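Local coordinates for DMATS type aromatic prenyltransferase (PDB 6ZS0), which probably transfers a dimethylallyl group from its diphosphate to carbon 5 of the indole ring of tryptophan, at residues 45-50 with 345-350; 62-67 with 78-83; 112-117 with 197-202. All blocks are in the same frame, centred on the assembly; numbering follows the deposited sequence.

Contact 1: residues 45-50 with 345-350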
# COMPACT_ATOMS: atom_id res chain seq x y z
N ARG A 45 15.94 11.31 11.65
CA ARG A 45 15.06 12.04 12.60
C ARG A 45 14.84 11.20 13.84
O ARG A 45 14.34 10.09 13.74
CB ARG A 45 13.72 12.36 11.95
CG ARG A 45 12.91 13.38 12.72
CD ARG A 45 11.56 13.61 12.06
NE ARG A 45 10.72 14.53 12.81
CZ ARG A 45 10.77 15.86 12.74
NH1 ARG A 45 11.65 16.44 11.93
NH2 ARG A 45 9.95 16.59 13.47
N PRO A 46 15.18 11.67 15.06
CA PRO A 46 14.87 10.92 16.26
C PRO A 46 13.37 10.71 16.44
O PRO A 46 12.61 11.59 16.14
CB PRO A 46 15.43 11.78 17.40
CG PRO A 46 16.50 12.56 16.72
CD PRO A 46 15.92 12.89 15.36
N LEU A 47 12.99 9.55 16.98
CA LEU A 47 11.55 9.21 17.20
C LEU A 47 10.99 10.03 18.37
O LEU A 47 9.78 10.07 18.50
CB LEU A 47 11.40 7.71 17.44
CG LEU A 47 11.58 6.81 16.20
CD1 LEU A 47 11.21 5.38 16.55
CD2 LEU A 47 10.76 7.26 15.01
N SER A 48 11.84 10.69 19.15
CA SER A 48 11.43 11.56 20.27
C SER A 48 10.85 12.87 19.73
O SER A 48 10.22 13.59 20.54
CB SER A 48 12.57 11.82 21.20
OG SER A 48 13.63 12.41 20.51
N LEU A 49 11.11 13.20 18.46
CA LEU A 49 10.51 14.39 17.81
C LEU A 49 9.13 14.02 17.28
O LEU A 49 8.88 12.84 16.97
CB LEU A 49 11.40 14.88 16.67
CG LEU A 49 12.83 15.32 17.01
CD1 LEU A 49 13.40 16.17 15.90
CD2 LEU A 49 12.91 16.07 18.30
N ALA A 50 8.25 15.01 17.19
CA ALA A 50 6.95 14.87 16.48
C ALA A 50 7.21 14.30 15.09
O ALA A 50 8.28 14.51 14.52
CB ALA A 50 6.26 16.20 16.40
N SER A 345 3.81 0.38 10.66
CA SER A 345 5.11 0.51 11.36
C SER A 345 4.89 0.97 12.81
O SER A 345 5.56 0.47 13.70
CB SER A 345 6.02 1.43 10.59
OG SER A 345 7.12 1.79 11.39
N GLU A 346 3.99 1.91 13.06
CA GLU A 346 3.65 2.43 14.41
C GLU A 346 4.92 2.98 15.09
O GLU A 346 5.07 2.84 16.30
CB GLU A 346 2.87 1.35 15.17
CG GLU A 346 1.49 1.13 14.53
CD GLU A 346 0.41 0.48 15.36
OE1 GLU A 346 0.65 0.22 16.53
OE2 GLU A 346 -0.68 0.23 14.81
N ALA A 347 5.74 3.71 14.35
CA ALA A 347 6.94 4.37 14.89
C ALA A 347 6.54 5.45 15.90
O ALA A 347 7.43 5.85 16.69
CB ALA A 347 7.75 4.98 13.78
N TYR A 348 5.30 5.96 15.83
CA TYR A 348 4.83 7.07 16.69
C TYR A 348 3.71 6.57 17.60
O TYR A 348 2.99 7.40 18.14
CB TYR A 348 4.45 8.24 15.80
CG TYR A 348 5.62 8.84 15.08
CD1 TYR A 348 6.63 9.50 15.78
CD2 TYR A 348 5.76 8.71 13.71
CE1 TYR A 348 7.72 10.03 15.12
CE2 TYR A 348 6.83 9.26 13.04
CZ TYR A 348 7.82 9.93 13.74
OH TYR A 348 8.89 10.45 13.08
N THR A 349 3.61 5.27 17.79
CA THR A 349 2.59 4.66 18.68
C THR A 349 3.36 3.95 19.79
O THR A 349 3.78 2.80 19.57
CB THR A 349 1.62 3.80 17.86
OG1 THR A 349 1.14 4.62 16.78
CG2 THR A 349 0.44 3.31 18.67
N VAL A 350 3.58 4.67 20.90
CA VAL A 350 4.47 4.28 22.04
C VAL A 350 3.63 4.21 23.31
O VAL A 350 2.77 5.10 23.49
CB VAL A 350 5.64 5.26 22.22
O HOH W 1 10.27 12.05 14.68
O HOH W 2 8.03 7.95 18.58

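Contact 2: residues 62-67 with 78-83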
# COMPACT_ATOMS: atom_id res chain seq x y z
N THR A 62 3.72 7.71 10.44
CA THR A 62 5.00 7.06 10.03
C THR A 62 5.04 7.04 8.51
O THR A 62 4.09 6.58 7.87
CB THR A 62 5.15 5.65 10.59
OG1 THR A 62 4.97 5.65 12.01
CG2 THR A 62 6.52 5.09 10.27
N PRO A 63 6.12 7.52 7.83
CA PRO A 63 6.12 7.54 6.37
C PRO A 63 6.60 6.25 5.72
O PRO A 63 7.21 6.29 4.64
CB PRO A 63 7.08 8.69 6.08
CG PRO A 63 8.10 8.57 7.19
CD PRO A 63 7.28 8.22 8.41
N VAL A 64 6.33 5.13 6.38
CA VAL A 64 6.68 3.77 5.94
C VAL A 64 5.52 2.86 6.33
O VAL A 64 4.99 3.05 7.43
CB VAL A 64 7.97 3.26 6.59
CG1 VAL A 64 8.36 1.90 6.06
CG2 VAL A 64 9.13 4.24 6.42
N GLU A 65 5.20 1.93 5.44
CA GLU A 65 4.22 0.86 5.72
C GLU A 65 4.74 -0.39 5.05
O GLU A 65 5.46 -0.29 4.08
CB GLU A 65 2.84 1.22 5.18
CG GLU A 65 1.79 0.14 5.45
CD GLU A 65 0.43 0.45 4.83
OE1 GLU A 65 0.33 0.39 3.58
OE2 GLU A 65 -0.51 0.76 5.61
N PHE A 66 4.46 -1.54 5.62
CA PHE A 66 4.90 -2.82 5.04
C PHE A 66 3.70 -3.60 4.55
O PHE A 66 2.56 -3.32 4.96
CB PHE A 66 5.66 -3.66 6.05
CG PHE A 66 6.90 -2.97 6.56
CD1 PHE A 66 6.90 -2.34 7.80
CD2 PHE A 66 8.05 -2.93 5.78
CE1 PHE A 66 8.05 -1.70 8.27
CE2 PHE A 66 9.18 -2.29 6.25
CZ PHE A 66 9.19 -1.69 7.50
N SER A 67 3.94 -4.53 3.65
CA SER A 67 2.90 -5.51 3.29
C SER A 67 3.54 -6.87 3.03
O SER A 67 4.68 -6.92 2.57
CB SER A 67 2.05 -5.02 2.14
OG SER A 67 2.78 -4.93 0.91
N MET A 78 7.21 -9.56 -0.00
CA MET A 78 7.23 -8.41 0.92
C MET A 78 7.34 -7.13 0.12
O MET A 78 8.13 -7.09 -0.84
CB MET A 78 8.39 -8.53 1.89
CG MET A 78 8.49 -7.39 2.81
SD MET A 78 9.82 -7.71 3.96
CE MET A 78 9.98 -6.09 4.73
N ARG A 79 6.57 -6.13 0.51
CA ARG A 79 6.74 -4.76 -0.01
C ARG A 79 6.96 -3.78 1.13
O ARG A 79 6.48 -4.00 2.25
CB ARG A 79 5.54 -4.31 -0.83
CG ARG A 79 5.32 -5.13 -2.08
CD ARG A 79 4.01 -4.76 -2.74
NE ARG A 79 3.96 -5.34 -4.07
CZ ARG A 79 3.76 -6.63 -4.32
NH1 ARG A 79 3.58 -7.50 -3.33
NH2 ARG A 79 3.75 -7.06 -5.57
N VAL A 80 7.61 -2.67 0.80
CA VAL A 80 7.69 -1.50 1.70
C VAL A 80 7.24 -0.28 0.92
O VAL A 80 7.68 -0.10 -0.24
CB VAL A 80 9.08 -1.28 2.29
CG1 VAL A 80 10.13 -1.08 1.21
CG2 VAL A 80 9.07 -0.12 3.28
N LEU A 81 6.32 0.47 1.52
CA LEU A 81 5.76 1.70 0.96
C LEU A 81 6.39 2.87 1.71
O LEU A 81 6.44 2.85 2.96
CB LEU A 81 4.25 1.71 1.15
CG LEU A 81 3.53 2.95 0.62
CD1 LEU A 81 3.52 2.96 -0.90
CD2 LEU A 81 2.13 3.00 1.17
N VAL A 82 6.88 3.86 0.98
CA VAL A 82 7.58 5.01 1.61
C VAL A 82 7.17 6.30 0.92
O VAL A 82 6.89 6.29 -0.30
CB VAL A 82 9.11 4.84 1.57
CG1 VAL A 82 9.62 4.64 0.16
CG2 VAL A 82 9.82 6.02 2.20
N GLU A 83 7.20 7.40 1.66
CA GLU A 83 7.03 8.75 1.10
C GLU A 83 8.40 9.42 1.09
O GLU A 83 8.83 9.94 2.11
CB GLU A 83 6.01 9.52 1.93
CG GLU A 83 5.86 10.95 1.45
CD GLU A 83 4.76 11.72 2.15
OE1 GLU A 83 3.67 11.87 1.57
OE2 GLU A 83 5.01 12.16 3.23
O HOH W 3 3.26 -7.47 -0.41

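Contact 3: residues 112-117 with 197-202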
# COMPACT_ATOMS: atom_id res chain seq x y z
N THR A 112 12.74 1.56 -16.77
CA THR A 112 12.29 2.63 -17.69
C THR A 112 11.32 3.54 -16.93
O THR A 112 10.47 3.01 -16.18
CB THR A 112 11.73 2.02 -18.98
OG1 THR A 112 12.88 1.57 -19.72
CG2 THR A 112 10.91 2.99 -19.81
N THR A 113 11.46 4.85 -17.09
CA THR A 113 10.62 5.88 -16.42
C THR A 113 9.83 6.69 -17.45
O THR A 113 9.26 7.69 -17.06
CB THR A 113 11.47 6.81 -15.55
OG1 THR A 113 12.47 7.40 -16.40
CG2 THR A 113 12.12 6.10 -14.38
N ASP A 114 9.81 6.27 -18.72
CA ASP A 114 9.07 6.97 -19.80
C ASP A 114 7.59 7.08 -19.43
O ASP A 114 7.01 8.13 -19.67
CB ASP A 114 9.20 6.27 -21.16
CG ASP A 114 10.55 6.43 -21.83
OD1 ASP A 114 11.39 7.24 -21.32
OD2 ASP A 114 10.76 5.77 -22.87
N ALA A 115 6.99 6.04 -18.85
CA ALA A 115 5.56 6.02 -18.49
C ALA A 115 5.30 7.04 -17.37
O ALA A 115 4.29 7.76 -17.43
CB ALA A 115 5.14 4.63 -18.10
N LEU A 116 6.18 7.13 -16.40
CA LEU A 116 6.05 8.14 -15.32
C LEU A 116 6.19 9.54 -15.94
O LEU A 116 5.40 10.38 -15.63
CB LEU A 116 7.12 7.88 -14.26
CG LEU A 116 7.13 8.85 -13.10
CD1 LEU A 116 5.77 8.94 -12.42
CD2 LEU A 116 8.22 8.48 -12.10
N ASP A 117 7.19 9.74 -16.80
CA ASP A 117 7.48 11.06 -17.41
C ASP A 117 6.27 11.57 -18.18
O ASP A 117 6.00 12.77 -18.12
CB ASP A 117 8.71 10.97 -18.30
CG ASP A 117 10.01 10.89 -17.53
OD1 ASP A 117 10.01 11.22 -16.31
OD2 ASP A 117 11.02 10.54 -18.15
N ASN A 197 11.85 -3.19 -16.30
CA ASN A 197 12.65 -3.22 -17.55
C ASN A 197 11.73 -3.22 -18.78
O ASN A 197 12.23 -3.40 -19.91
CB ASN A 197 13.60 -4.41 -17.54
CG ASN A 197 12.90 -5.75 -17.63
OD1 ASN A 197 11.68 -5.85 -17.47
ND2 ASN A 197 13.68 -6.79 -17.91
N TRP A 198 10.43 -3.02 -18.57
CA TRP A 198 9.41 -2.89 -19.64
C TRP A 198 9.21 -1.40 -19.92
O TRP A 198 9.44 -0.58 -18.98
CB TRP A 198 8.11 -3.61 -19.26
CG TRP A 198 7.61 -3.27 -17.89
CD1 TRP A 198 6.83 -2.19 -17.55
CD2 TRP A 198 7.87 -3.97 -16.66
NE1 TRP A 198 6.58 -2.19 -16.20
CE2 TRP A 198 7.21 -3.26 -15.62
CE3 TRP A 198 8.59 -5.12 -16.32
CZ2 TRP A 198 7.23 -3.68 -14.29
CZ3 TRP A 198 8.64 -5.52 -15.00
CH2 TRP A 198 7.97 -4.81 -14.00
N THR A 199 8.86 -1.04 -21.16
CA THR A 199 8.41 0.33 -21.54
C THR A 199 6.87 0.33 -21.58
O THR A 199 6.28 1.41 -21.32
CB THR A 199 9.10 0.79 -22.83
OG1 THR A 199 10.51 0.84 -22.60
CG2 THR A 199 8.63 2.14 -23.32
N GLU A 200 6.25 -0.83 -21.83
CA GLU A 200 4.78 -1.02 -21.78
C GLU A 200 4.28 -0.71 -20.37
O GLU A 200 4.58 -1.44 -19.42
CB GLU A 200 4.37 -2.45 -22.17
CG GLU A 200 2.89 -2.60 -22.45
CD GLU A 200 2.30 -1.54 -23.37
OE1 GLU A 200 1.17 -1.06 -23.09
OE2 GLU A 200 2.98 -1.17 -24.37
N PRO A 201 3.49 0.37 -20.18
CA PRO A 201 3.02 0.72 -18.84
C PRO A 201 2.13 -0.36 -18.18
O PRO A 201 1.35 -0.99 -18.86
CB PRO A 201 2.20 2.01 -19.07
CG PRO A 201 1.84 1.98 -20.55
CD PRO A 201 3.02 1.30 -21.21
N ARG A 202 2.29 -0.53 -16.87
CA ARG A 202 1.35 -1.29 -16.01
C ARG A 202 0.64 -0.27 -15.11
O ARG A 202 1.25 0.18 -14.15
CB ARG A 202 2.15 -2.38 -15.32
CG ARG A 202 3.06 -3.12 -16.30
CD ARG A 202 3.63 -4.41 -15.77
NE ARG A 202 4.38 -5.09 -16.83
CZ ARG A 202 5.23 -6.10 -16.63
NH1 ARG A 202 5.45 -6.56 -15.41
NH2 ARG A 202 5.87 -6.63 -17.66
O HOH W 4 9.01 0.69 -16.64

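Contact 1: residues 45-50 with 345-350
Leu47 lays its CD2 methyl alongside the Ala347–Tyr348 corner, 4.0 Å from Ala347 CB and 4.1 Å from Tyr348 CE1. Its other branch reaches the same corner from the backbone side, with CD1 3.8 Å from the carbonyl oxygen of Ala347. With its CG opposite the carbonyl carbon (chi1 -66°), the Tyr348 side chain runs toward the 45-50 loop. Leu47 O lies near the plane of the ring at its edge, while Leu49 O approaches CE1 obliquely at 3.6 Å, and Ala347 CB sits over the rim of one face.

Where the apolar overlap ends, water takes over. One molecule donates to both Leu47 O and Ala347 O, so that the two backbones are joined through a single water. A second lies 2.7 Å from Tyr348 OH, within bonding distance of Pro46 O and Leu49 O as well; it has fewer protons than acceptors, so these links are probably shared or alternating.

The 45-50 loop is shaped from within by Arg45, which grips Ala50 O side-on with two nitrogens, NE at 3.0 Å and NH2 at 2.9 Å. That oxygen lies in the guanidinium plane, and Leu49 CD1 lies over the centre of one face of the group. Each loop also contains a type I turn, Pro46 to Leu49 on one side and Glu346 to Thr349 on the other. Beyond the pair, Leu47 rests on Leu6 and Phe9 of helix 6-20, and Asp60 OD2 accepts from Tyr348 N and Thr349 OG1.

The loop before the first strand and the loop after the last thus meet at the surface through Tyr348, Leu47 and bridging waters, beside strands that are neighbours in the closed ABBA prenyltransferase barrel.

Contact 2: residues 62-67 with 78-83
Val80 CG2 is the hub of the apolar face, meeting Val64 CG1 at 3.5 Å and Phe66 CE2 at 3.7 Å. The two valines cross at a slant, and the Val64 branch that makes the contact is the one trans to its backbone N (chi1 -176°). Phe66 instead runs side by side with Val80 and with Met78, whose extended chain carries CE to 3.8 Å from Phe66 CD2; both groups approach the ring obliquely. Helix 6-20 packs on this face through Thr10, Gln13 and Leu17, and helix 25-39 through Ala38 and Leu39.

Between the two faces runs the backbone ladder. Glu65 and Leu81 form a hydrogen-bonded antiparallel pair, as do Ser67 and Arg79, each with two bonds; Leu81 N to Glu65 O is almost straight, 2.8 Å with 177° at the hydrogen. Val64–Val82 and Phe66–Val80 are the non-hydrogen-bonded pairs, where CA-H...O contacts fill in. Glu83 N to Pro63 O, at 3.2 Å, extends the ladder past the strand ends.

The reverse face bears Glu65, Ser67, Arg79 and Leu81. The Leu81 and Glu65 side chains pass each other at a slant, with CD2 of the leucine 4.0 Å from OE1 of the glutamate, and Ser67 OG packs against Arg79 CB at 3.3 Å. A water 2.9 Å from Ser67 OG accepts from Arg79 NH1, approaching the guanidinium edge in its plane, so the serine and the arginine tip are tied indirectly. Arg79 also touches Arg338 of strand 338-344, which flanks strand 64-70 on its other edge. At the other end Glu83 OE1 takes a bond from Trp135 NE1.

One apolar face under the helices and a largely polar one turned the other way is the pattern of a beta hairpin in the closed antiparallel ABBA barrel, whose lumen, on the side of Glu65 and Arg79, houses the active site in this family.

Contact 3: residues 112-117 with 197-202
Thr112 meets the 197-202 loop through its carbon atoms: CB lies 3.5 Å from Trp198 O, and the CG2 methyl 3.5 Å from Thr199 OG1. The pair joins the segment that opens the short helix 114-117 to the connection between two adjacent strands of the ABBA barrel, 191-195 and 202-209. The CG2 branch lies trans to the backbone N, and the two threonines cross at a slant with the methyl, rather than the hydroxyl, nearest Thr199 OG1. Three residues on, in the first turn of the helix, Ala115 CB touches Pro201 CB at 4.1 Å, a small apolar contact; Leu173 of helix 162-175 touches both members of the pair. If a glycine stood at Thr112, the whole side chain, methyl and hydroxyl included, would be gone, and a gap would probably open beside Thr199 OG1 and Trp198 O.

The backbones are linked as well. A water 2.8 Å from Thr112 O and 2.7 Å from Trp198 O can donate to each, though it has further acceptors in reach and may not serve both at once. Thr112 also bonds through its backbone to Gly196, just ahead of the loop.

Behind this first shell, CB of Trp198 points away from the 112-117 segment. Its NE1 donates to Asp194 O, and Arg202 lies against one face of the indole, with CZ 3.3 Å above the ring plane, over its centre.

How the contacts relate
The three contacts sample one ten-stranded antiparallel barrel from its wall out to its surface. Contact 2 pairs its first two strands, 64-70 and 77-82, about 7 Å from the chain centre; contacts 1 and 3 lie about 20 Å out, their centres about 35 Å apart. Contact 1 joins the loops before the first strand and after the last, enclosing contacts 2 and 3 in sequence and tying together the two ends of the barrel sequence where these strands meet. There contacts 1 and 2 touch, with a weak bond from Ala347 N to Thr62 OG1. Contact 3 sets helix 114-117 against the connection between strands 191-195 and 202-209, its nearest atoms about 10 Å from contact 2.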